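Local coordinates for protein glutathione S-transferase (Burkholderia glumae, PDB 4ISD) that forms a dimer that binds glutathione and, as a glutathione S-transferase homologue, probably transfers it to electrophilic substrates, at residues 6-12 with 61-67; 56-60 with 71-75; 27-33 with 90-94. All blocks are in the same frame, centred on the assembly; numbering follows the deposited sequence.

Contact 1 (6-12 with 61-67) and contact 2 (56-60 with 71-75) share the thioredoxin-like N-terminal part of the chain and both touch glutathione. Contact 1 pairs two strands inside the sheet, with backbone bonds and apolar side chains. Contact 2 is smaller but more buried. Its chemistry is polar, with hydroxyls and an ion pair, and the second subunit packs on it. The two touch directly, since strands 63-66 and 69-72 are neighbours in the sheet. Contact 3 (27-33 with 90-94) joins helix 19-31 to the loop before helix 98-113. It is partly buried, has no hydrogen bond between its segments, and meets contact 1 through Leu28 and Leu33.

Contact 1 of 3, residues 6-12 with 61-67; sequences KPITLYV and VPTLQHD. With GSH (glutathione), chain F.
Tyr11 and Thr63 face each other as a hydrogen-bonded pair of two antiparallel strands, 8-12 and 63-66. Tyr11 N gives a bond of 3.0 Å to Thr63 O, and the return bond from Thr63 N is weak. Thr9 and Gln65 form the next such pair, with Thr9 N to Gln65 O at 2.9 Å. Past the strand ends, Asp67 N donates to Pro7 O at 2.9 Å.

Apolar contacts lie on the face of Ile8, Leu10, Leu64 and His66, which helices 19-31 and 74-84 cover. Ile8 CG2 meets Leu64 CD1 at 3.6 Å. The ring of His66 has Lys6 CB over one face, and its NE2 is bonded to Tyr85.

Tyr11 lies on the other face with Thr9, Thr63 and Gln65. The backbone oxygen Thr63 O sits at the edge of its ring, in plane, 3.4 Å from CD1.

Polar binding follows at Val61, before the cis-Pro62. Val61 O accepts from glutathione N2 at 2.8 Å, and Val61 N donates to glutathione O2 at 3.0 Å. The cis-proline is a hallmark of the thioredoxin fold, and glutathione transferases use the residue before it to pair with the cysteinyl part of glutathione. The bonds at Val61 read the cysteinyl amide and carbonyl through backbone atoms alone.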
# COMPACT_ATOMS: atom_id res chain seq x y z
N LYS A 6 -23.70 5.65 9.41
CA LYS A 6 -23.50 6.63 8.35
C LYS A 6 -23.69 5.94 7.01
O LYS A 6 -23.33 4.77 6.85
CB LYS A 6 -22.10 7.25 8.42
CG LYS A 6 -21.65 7.70 9.80
CD LYS A 6 -22.50 8.84 10.31
CE LYS A 6 -22.05 9.31 11.68
NZ LYS A 6 -22.97 10.36 12.19
N PRO A 7 -24.28 6.66 6.04
CA PRO A 7 -24.44 6.15 4.67
C PRO A 7 -23.09 5.81 4.05
O PRO A 7 -22.10 6.48 4.32
CB PRO A 7 -25.09 7.32 3.93
CG PRO A 7 -24.91 8.51 4.83
CD PRO A 7 -24.93 7.97 6.21
N ILE A 8 -23.06 4.76 3.23
CA ILE A 8 -21.82 4.30 2.62
C ILE A 8 -22.05 4.02 1.13
O ILE A 8 -23.05 3.42 0.75
CB ILE A 8 -21.26 3.05 3.35
CG1 ILE A 8 -20.89 3.38 4.80
CG2 ILE A 8 -20.05 2.48 2.62
CD1 ILE A 8 -20.41 2.19 5.63
N THR A 9 -21.13 4.49 0.29
CA THR A 9 -21.20 4.23 -1.14
C THR A 9 -19.88 3.66 -1.62
O THR A 9 -18.81 4.03 -1.13
CB THR A 9 -21.52 5.50 -1.96
OG1 THR A 9 -22.75 6.07 -1.51
CG2 THR A 9 -21.63 5.16 -3.43
N LEU A 10 -19.94 2.74 -2.58
CA LEU A 10 -18.73 2.16 -3.14
C LEU A 10 -18.73 2.35 -4.65
O LEU A 10 -19.72 2.06 -5.34
CB LEU A 10 -18.62 0.68 -2.74
CG LEU A 10 -17.35 -0.09 -3.09
CD1 LEU A 10 -16.20 0.28 -2.17
CD2 LEU A 10 -17.60 -1.60 -3.06
N TYR A 11 -17.62 2.88 -5.15
CA TYR A 11 -17.41 3.11 -6.57
C TYR A 11 -16.55 1.97 -7.08
O TYR A 11 -15.48 1.68 -6.53
CB TYR A 11 -16.70 4.48 -6.82
CG TYR A 11 -17.57 5.67 -6.46
CD1 TYR A 11 -17.68 6.10 -5.14
CD2 TYR A 11 -18.32 6.33 -7.43
CE1 TYR A 11 -18.51 7.16 -4.79
CE2 TYR A 11 -19.14 7.40 -7.10
CZ TYR A 11 -19.23 7.81 -5.77
OH TYR A 11 -20.05 8.87 -5.42
N VAL A 12 -17.03 1.30 -8.12
CA VAL A 12 -16.31 0.16 -8.68
C VAL A 12 -16.31 0.31 -10.20
O VAL A 12 -17.04 1.15 -10.73
CB VAL A 12 -16.95 -1.22 -8.26
CG1 VAL A 12 -16.88 -1.41 -6.74
CG2 VAL A 12 -18.39 -1.32 -8.73
N VAL A 61 -10.64 3.05 -9.40
CA VAL A 61 -11.60 2.35 -8.56
C VAL A 61 -10.81 1.31 -7.79
O VAL A 61 -9.79 0.82 -8.28
CB VAL A 61 -12.71 1.67 -9.40
CG1 VAL A 61 -13.65 2.71 -10.01
CG2 VAL A 61 -12.09 0.80 -10.49
N PRO A 62 -11.24 0.97 -6.56
CA PRO A 62 -12.39 1.49 -5.81
C PRO A 62 -12.17 2.85 -5.14
O PRO A 62 -11.04 3.29 -4.89
CB PRO A 62 -12.56 0.44 -4.72
CG PRO A 62 -11.13 0.03 -4.44
CD PRO A 62 -10.54 -0.09 -5.81
N THR A 63 -13.28 3.52 -4.85
CA THR A 63 -13.29 4.68 -3.98
C THR A 63 -14.45 4.51 -3.00
O THR A 63 -15.54 4.09 -3.38
CB THR A 63 -13.51 5.96 -4.78
OG1 THR A 63 -12.40 6.16 -5.67
CG2 THR A 63 -13.64 7.16 -3.84
N LEU A 64 -14.21 4.84 -1.73
CA LEU A 64 -15.25 4.74 -0.71
C LEU A 64 -15.76 6.12 -0.32
O LEU A 64 -14.98 7.04 -0.09
CB LEU A 64 -14.71 4.00 0.53
CG LEU A 64 -15.62 3.90 1.76
CD1 LEU A 64 -16.62 2.75 1.64
CD2 LEU A 64 -14.79 3.77 3.04
N GLN A 65 -17.08 6.27 -0.27
CA GLN A 65 -17.68 7.45 0.34
C GLN A 65 -18.35 7.07 1.65
O GLN A 65 -19.36 6.35 1.67
CB GLN A 65 -18.69 8.12 -0.58
CG GLN A 65 -19.38 9.27 0.11
CD GLN A 65 -19.87 10.34 -0.85
OE1 GLN A 65 -20.02 10.09 -2.05
NE2 GLN A 65 -20.13 11.53 -0.32
N HIS A 66 -17.77 7.55 2.75
CA HIS A 66 -18.29 7.28 4.08
C HIS A 66 -18.88 8.55 4.66
O HIS A 66 -18.15 9.45 5.09
CB HIS A 66 -17.18 6.75 5.00
CG HIS A 66 -17.69 6.30 6.34
ND1 HIS A 66 -17.50 7.03 7.49
CD2 HIS A 66 -18.39 5.20 6.71
CE1 HIS A 66 -18.06 6.41 8.51
NE2 HIS A 66 -18.60 5.29 8.06
N ASP A 67 -20.20 8.60 4.66
CA ASP A 67 -20.95 9.79 5.04
C ASP A 67 -20.55 10.94 4.10
O ASP A 67 -21.13 11.09 3.03
CB ASP A 67 -20.75 10.13 6.52
CG ASP A 67 -21.72 11.19 7.02
OD1 ASP A 67 -22.26 11.97 6.20
OD2 ASP A 67 -21.94 11.25 8.25
N1 GSH F . -3.56 0.12 -5.27
CA1 GSH F . -4.87 0.41 -5.82
C1 GSH F . -5.99 -0.05 -4.94
O11 GSH F . -5.86 -1.03 -4.15
O12 GSH F . -7.08 0.58 -4.98
CB1 GSH F . -5.02 -0.07 -7.24
CG1 GSH F . -6.36 0.45 -7.80
CD1 GSH F . -6.44 0.14 -9.31
OE1 GSH F . -5.45 -0.26 -9.91
N2 GSH F . -7.71 0.30 -10.02
CA2 GSH F . -7.84 0.02 -11.43
C2 GSH F . -8.18 1.27 -12.18
O2 GSH F . -8.86 2.14 -11.68
CB2 GSH F . -8.95 -0.96 -11.67
SG2 GSH F . -8.30 -2.35 -12.58
N3 GSH F . -7.69 1.47 -13.53
CA3 GSH F . -8.05 2.70 -14.20
C3 GSH F . -6.79 3.51 -14.33
O31 GSH F . -5.82 3.29 -13.55
O32 GSH F . -6.71 4.41 -15.22

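Contact 2 of 3, residues 56-60 with 71-75; sequences SLTRR and LSESS. With GSH (glutathione), chain F.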
# COMPACT_ATOMS: atom_id res chain seq x y z
N SER A 56 -12.62 11.19 -6.30
CA SER A 56 -11.41 10.39 -6.21
C SER A 56 -10.14 11.10 -6.64
O SER A 56 -9.96 11.42 -7.81
CB SER A 56 -11.53 9.12 -7.05
OG SER A 56 -10.30 8.43 -7.04
N LEU A 57 -9.26 11.32 -5.68
CA LEU A 57 -7.97 11.95 -5.93
C LEU A 57 -7.12 11.17 -6.95
O LEU A 57 -6.43 11.77 -7.77
CB LEU A 57 -7.21 12.10 -4.61
CG LEU A 57 -5.78 12.63 -4.75
CD1 LEU A 57 -5.82 14.08 -5.18
CD2 LEU A 57 -5.02 12.43 -3.44
N THR A 58 -7.18 9.84 -6.91
CA THR A 58 -6.31 9.01 -7.75
C THR A 58 -6.90 8.66 -9.12
O THR A 58 -6.18 8.20 -10.01
CB THR A 58 -6.03 7.69 -7.05
OG1 THR A 58 -7.24 6.92 -6.99
CG2 THR A 58 -5.54 7.95 -5.65
N ARG A 59 -8.21 8.86 -9.27
CA ARG A 59 -8.94 8.48 -10.47
C ARG A 59 -8.82 6.98 -10.78
O ARG A 59 -8.68 6.58 -11.93
CB ARG A 59 -8.50 9.29 -11.68
CG ARG A 59 -8.64 10.80 -11.50
CD ARG A 59 -8.44 11.48 -12.84
NE ARG A 59 -7.52 12.60 -12.76
CZ ARG A 59 -6.92 13.15 -13.82
NH1 ARG A 59 -7.14 12.66 -15.03
NH2 ARG A 59 -6.10 14.18 -13.66
N ARG A 60 -8.87 6.18 -9.73
CA ARG A 60 -8.96 4.74 -9.88
C ARG A 60 -10.09 4.19 -9.00
O ARG A 60 -10.48 4.81 -8.00
CB ARG A 60 -7.63 4.09 -9.55
CG ARG A 60 -6.48 4.63 -10.39
CD ARG A 60 -5.28 3.69 -10.37
NE ARG A 60 -4.73 3.55 -9.02
CZ ARG A 60 -3.60 2.91 -8.75
NH1 ARG A 60 -3.14 2.83 -7.50
NH2 ARG A 60 -2.91 2.37 -9.75
N LEU A 71 -12.53 8.32 -0.01
CA LEU A 71 -11.27 7.64 0.19
C LEU A 71 -11.03 6.61 -0.92
O LEU A 71 -11.87 5.74 -1.14
CB LEU A 71 -11.27 6.93 1.56
CG LEU A 71 -9.94 6.33 2.00
CD1 LEU A 71 -8.94 7.44 2.28
CD2 LEU A 71 -10.09 5.45 3.22
N SER A 72 -9.89 6.71 -1.60
CA SER A 72 -9.49 5.70 -2.60
C SER A 72 -8.41 4.74 -2.05
O SER A 72 -8.05 4.82 -0.88
CB SER A 72 -9.02 6.36 -3.90
OG SER A 72 -10.14 6.69 -4.73
N GLU A 73 -7.90 3.85 -2.90
CA GLU A 73 -6.93 2.82 -2.50
C GLU A 73 -7.54 1.82 -1.51
O GLU A 73 -7.73 2.12 -0.32
CB GLU A 73 -5.63 3.41 -1.92
CG GLU A 73 -4.83 4.26 -2.90
CD GLU A 73 -4.24 3.42 -4.02
OE1 GLU A 73 -3.58 2.41 -3.69
OE2 GLU A 73 -4.45 3.76 -5.22
N SER A 74 -7.81 0.61 -2.04
CA SER A 74 -8.54 -0.43 -1.34
C SER A 74 -7.93 -0.84 0.00
O SER A 74 -8.67 -1.11 0.97
CB SER A 74 -8.71 -1.66 -2.24
OG SER A 74 -7.49 -2.35 -2.43
N SER A 75 -6.60 -0.89 0.08
CA SER A 75 -5.96 -1.20 1.36
C SER A 75 -6.25 -0.09 2.39
O SER A 75 -6.57 -0.39 3.54
CB SER A 75 -4.45 -1.46 1.21
OG SER A 75 -3.70 -0.27 0.96
N1 GSH F . -3.56 0.12 -5.27
CA1 GSH F . -4.87 0.41 -5.82
C1 GSH F . -5.99 -0.05 -4.94
O11 GSH F . -5.86 -1.03 -4.15
O12 GSH F . -7.08 0.58 -4.98
CB1 GSH F . -5.02 -0.07 -7.24
CG1 GSH F . -6.36 0.45 -7.80
CD1 GSH F . -6.44 0.14 -9.31
OE1 GSH F . -5.45 -0.26 -9.91
N2 GSH F . -7.71 0.30 -10.02
CA2 GSH F . -7.84 0.02 -11.43
C2 GSH F . -8.18 1.27 -12.18
O2 GSH F . -8.86 2.14 -11.68
CB2 GSH F . -8.95 -0.96 -11.67
SG2 GSH F . -8.30 -2.35 -12.58
N3 GSH F . -7.69 1.47 -13.53
CA3 GSH F . -8.05 2.70 -14.20
C3 GSH F . -6.79 3.51 -14.33
O31 GSH F . -5.82 3.29 -13.55
O32 GSH F . -6.71 4.41 -15.22
O HOH W 1 -9.71 9.57 -3.71
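The glutathione site of the N-terminal domain is built here, where the loop 56-60 meets the turn from strand 69-72 into helix 74-84. Arg60 and Glu73 form a salt bridge, with NH1 of Arg60 2.8 Å from OE2 of Glu73. The bond is nearly straight (169°) and uses the syn lone pair of OE2. The oxygen lies in the guanidinium plane, and the two flat groups are nearly coplanar. Glu73 reaches this place by a bend in its side chain (chi2 -68°).

The other carboxylate oxygen, Glu73 OE1, accepts from N1 of glutathione at 2.8 Å. CB1 of glutathione lies over one face of the Arg60 guanidinium. Glu73 is also the N-cap residue of helix 74-84. In the first turn, Ser74 N donates to glutathione O12 at 3.0 Å, and Ser74 OG donates to O11 at 2.7 Å. The same OG is bonded to Arg112.

A hydroxyl cluster joins the same two segments. Ser56 OG and Ser72 OG are hydrogen-bonded at 2.9 Å, and Ser72 OG is also hydrogen-bonded to Thr63 OG1. A water joins Ser72 OG to Leu57 N. Thr58 OG1 packs against Ser72 CB at 3.6 Å and accepts from Arg60 N at 3.3 Å, an ST turn that ends at the pocket residue Arg60.

The second subunit closes over this region. Its Ser113 is bonded to Arg60 NH1, and its Gln106 accepts from Ser72 N. Glu73 thus divides its two oxygens between an arginine and the ligand amine. The two bonds together would fix the rotation of the carboxylate. The negative charge of Glu73 would suit a protonated ligand amine, while the N-terminus of helix 74-84 would help to balance the charge of the ligand carboxylate.

Contact 3 of 3, residues 27-33 with 90-94; sequences VLKEKGL and YAAVL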
# COMPACT_ATOMS: atom_id res chain seq x y z
N VAL A 27 -14.56 -6.30 2.38
CA VAL A 27 -14.41 -5.74 3.72
C VAL A 27 -15.77 -5.32 4.29
O VAL A 27 -16.13 -5.69 5.41
CB VAL A 27 -13.42 -4.57 3.75
CG1 VAL A 27 -13.35 -3.95 5.13
CG2 VAL A 27 -12.06 -5.05 3.34
N LEU A 28 -16.52 -4.56 3.49
CA LEU A 28 -17.84 -4.08 3.90
C LEU A 28 -18.74 -5.24 4.24
O LEU A 28 -19.41 -5.25 5.28
CB LEU A 28 -18.47 -3.24 2.78
CG LEU A 28 -17.83 -1.88 2.49
CD1 LEU A 28 -18.10 -1.43 1.06
CD2 LEU A 28 -18.33 -0.83 3.48
N LYS A 29 -18.74 -6.25 3.37
CA LYS A 29 -19.62 -7.38 3.55
C LYS A 29 -19.26 -8.20 4.79
O LYS A 29 -20.15 -8.60 5.53
CB LYS A 29 -19.68 -8.23 2.29
CG LYS A 29 -20.78 -7.80 1.35
CD LYS A 29 -22.13 -8.27 1.89
CE LYS A 29 -23.27 -7.87 0.96
NZ LYS A 29 -23.32 -6.40 0.75
N GLU A 30 -17.98 -8.42 5.03
CA GLU A 30 -17.55 -9.17 6.22
C GLU A 30 -18.07 -8.53 7.51
O GLU A 30 -18.44 -9.25 8.45
CB GLU A 30 -16.03 -9.24 6.29
CG GLU A 30 -15.40 -10.05 5.20
CD GLU A 30 -15.69 -11.53 5.32
OE1 GLU A 30 -15.95 -12.01 6.45
OE2 GLU A 30 -15.65 -12.22 4.27
N LYS A 31 -18.09 -7.20 7.54
CA LYS A 31 -18.45 -6.44 8.73
C LYS A 31 -19.95 -6.28 8.88
O LYS A 31 -20.42 -5.81 9.93
CB LYS A 31 -17.82 -5.06 8.69
CG LYS A 31 -16.30 -5.05 8.58
CD LYS A 31 -15.79 -3.66 8.90
CE LYS A 31 -14.72 -3.69 9.97
NZ LYS A 31 -13.35 -3.83 9.41
N GLY A 32 -20.70 -6.65 7.83
CA GLY A 32 -22.16 -6.59 7.84
C GLY A 32 -22.74 -5.19 7.66
O GLY A 32 -23.83 -4.90 8.14
N LEU A 33 -22.02 -4.33 6.96
CA LEU A 33 -22.42 -2.93 6.77
C LEU A 33 -23.34 -2.71 5.55
O LEU A 33 -23.22 -3.41 4.54
CB LEU A 33 -21.17 -2.03 6.65
CG LEU A 33 -20.29 -1.82 7.89
CD1 LEU A 33 -18.90 -1.29 7.53
CD2 LEU A 33 -20.96 -0.88 8.89
N TYR A 90 -17.67 -5.26 15.69
CA TYR A 90 -17.73 -5.60 14.27
C TYR A 90 -16.63 -6.61 13.94
O TYR A 90 -15.59 -6.62 14.59
CB TYR A 90 -17.50 -4.35 13.41
CG TYR A 90 -18.61 -3.32 13.45
CD1 TYR A 90 -18.55 -2.23 14.32
CD2 TYR A 90 -19.73 -3.44 12.63
CE1 TYR A 90 -19.58 -1.28 14.36
CE2 TYR A 90 -20.76 -2.51 12.67
CZ TYR A 90 -20.68 -1.43 13.53
OH TYR A 90 -21.71 -0.51 13.56
N ALA A 91 -16.84 -7.45 12.93
CA ALA A 91 -15.78 -8.37 12.50
C ALA A 91 -14.57 -7.58 11.99
O ALA A 91 -14.72 -6.64 11.20
CB ALA A 91 -16.28 -9.28 11.42
N ALA A 92 -13.37 -7.97 12.44
CA ALA A 92 -12.13 -7.37 11.95
C ALA A 92 -11.63 -8.00 10.67
O ALA A 92 -11.65 -9.22 10.51
CB ALA A 92 -11.05 -7.44 13.02
N VAL A 93 -11.17 -7.16 9.75
CA VAL A 93 -10.60 -7.65 8.50
C VAL A 93 -9.08 -7.68 8.56
O VAL A 93 -8.42 -8.16 7.63
CB VAL A 93 -11.07 -6.80 7.33
CG1 VAL A 93 -12.60 -6.85 7.23
CG2 VAL A 93 -10.54 -5.36 7.47
N LEU A 94 -8.53 -7.15 9.66
CA LEU A 94 -7.09 -7.20 9.91
C LEU A 94 -6.78 -7.97 11.19
O LEU A 94 -7.51 -7.86 12.18
CB LEU A 94 -6.50 -5.79 10.01
CG LEU A 94 -6.20 -4.96 8.76
CD1 LEU A 94 -5.39 -3.71 9.15
CD2 LEU A 94 -5.48 -5.79 7.67
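Val27 and Val93 make the tight part of this contact. CG1 of Val27 lies 3.7 Å from CG1 of Val93, and the two side chains cross at about a right angle. Val27 CG1 is also near Val93 CG2, so one methyl meets both branches. CG1 stands opposite the backbone N of Val27 across the CA-CB bond (chi1 177°). Ile168 touches both valines and Leu81 touches Val27, which puts this end in the interior.

Lys31 lies between the packed and the open side. Its chain runs along Ala91 O, with CE 3.2 Å from that oxygen. Bends at chi3 (127°) and chi4 (90°) carry NZ to 3.7 Å from CG2 of Val93. There NZ forms a salt bridge with Asp82 of helix 74-84. The same carboxylate accepts from Val93 N, so one acid holds the lysine and the loop together.

Helix 19-31 ends here in a Schellman motif. Gly32 has a positive phi, and two backbone bonds return into the last turn: Leu33 N to Leu28 O at 3.2 Å, and Gly32 N to Lys29 O at 3.1 Å. The loop 90-94, which leads from helix 74-84 to helix 98-113, passes alongside this helix end. This loop is the link between the thioredoxin-like domain and the all-helical one.

Toward solvent, the exposed Ala91 sets its CB against the backbone oxygen of Glu30 at 3.7 Å. The carboxylate of Glu30 turns to Ser203 and Arg201 instead. The partly exposed Tyr90 has Lys31 O at its ring edge, in plane, 3.7 Å from CD2. The buried Leu33 reaches the ring with CD2, 4.1 Å from CE2 of Tyr90. The ring also makes an edge-to-face stack with Tyr85.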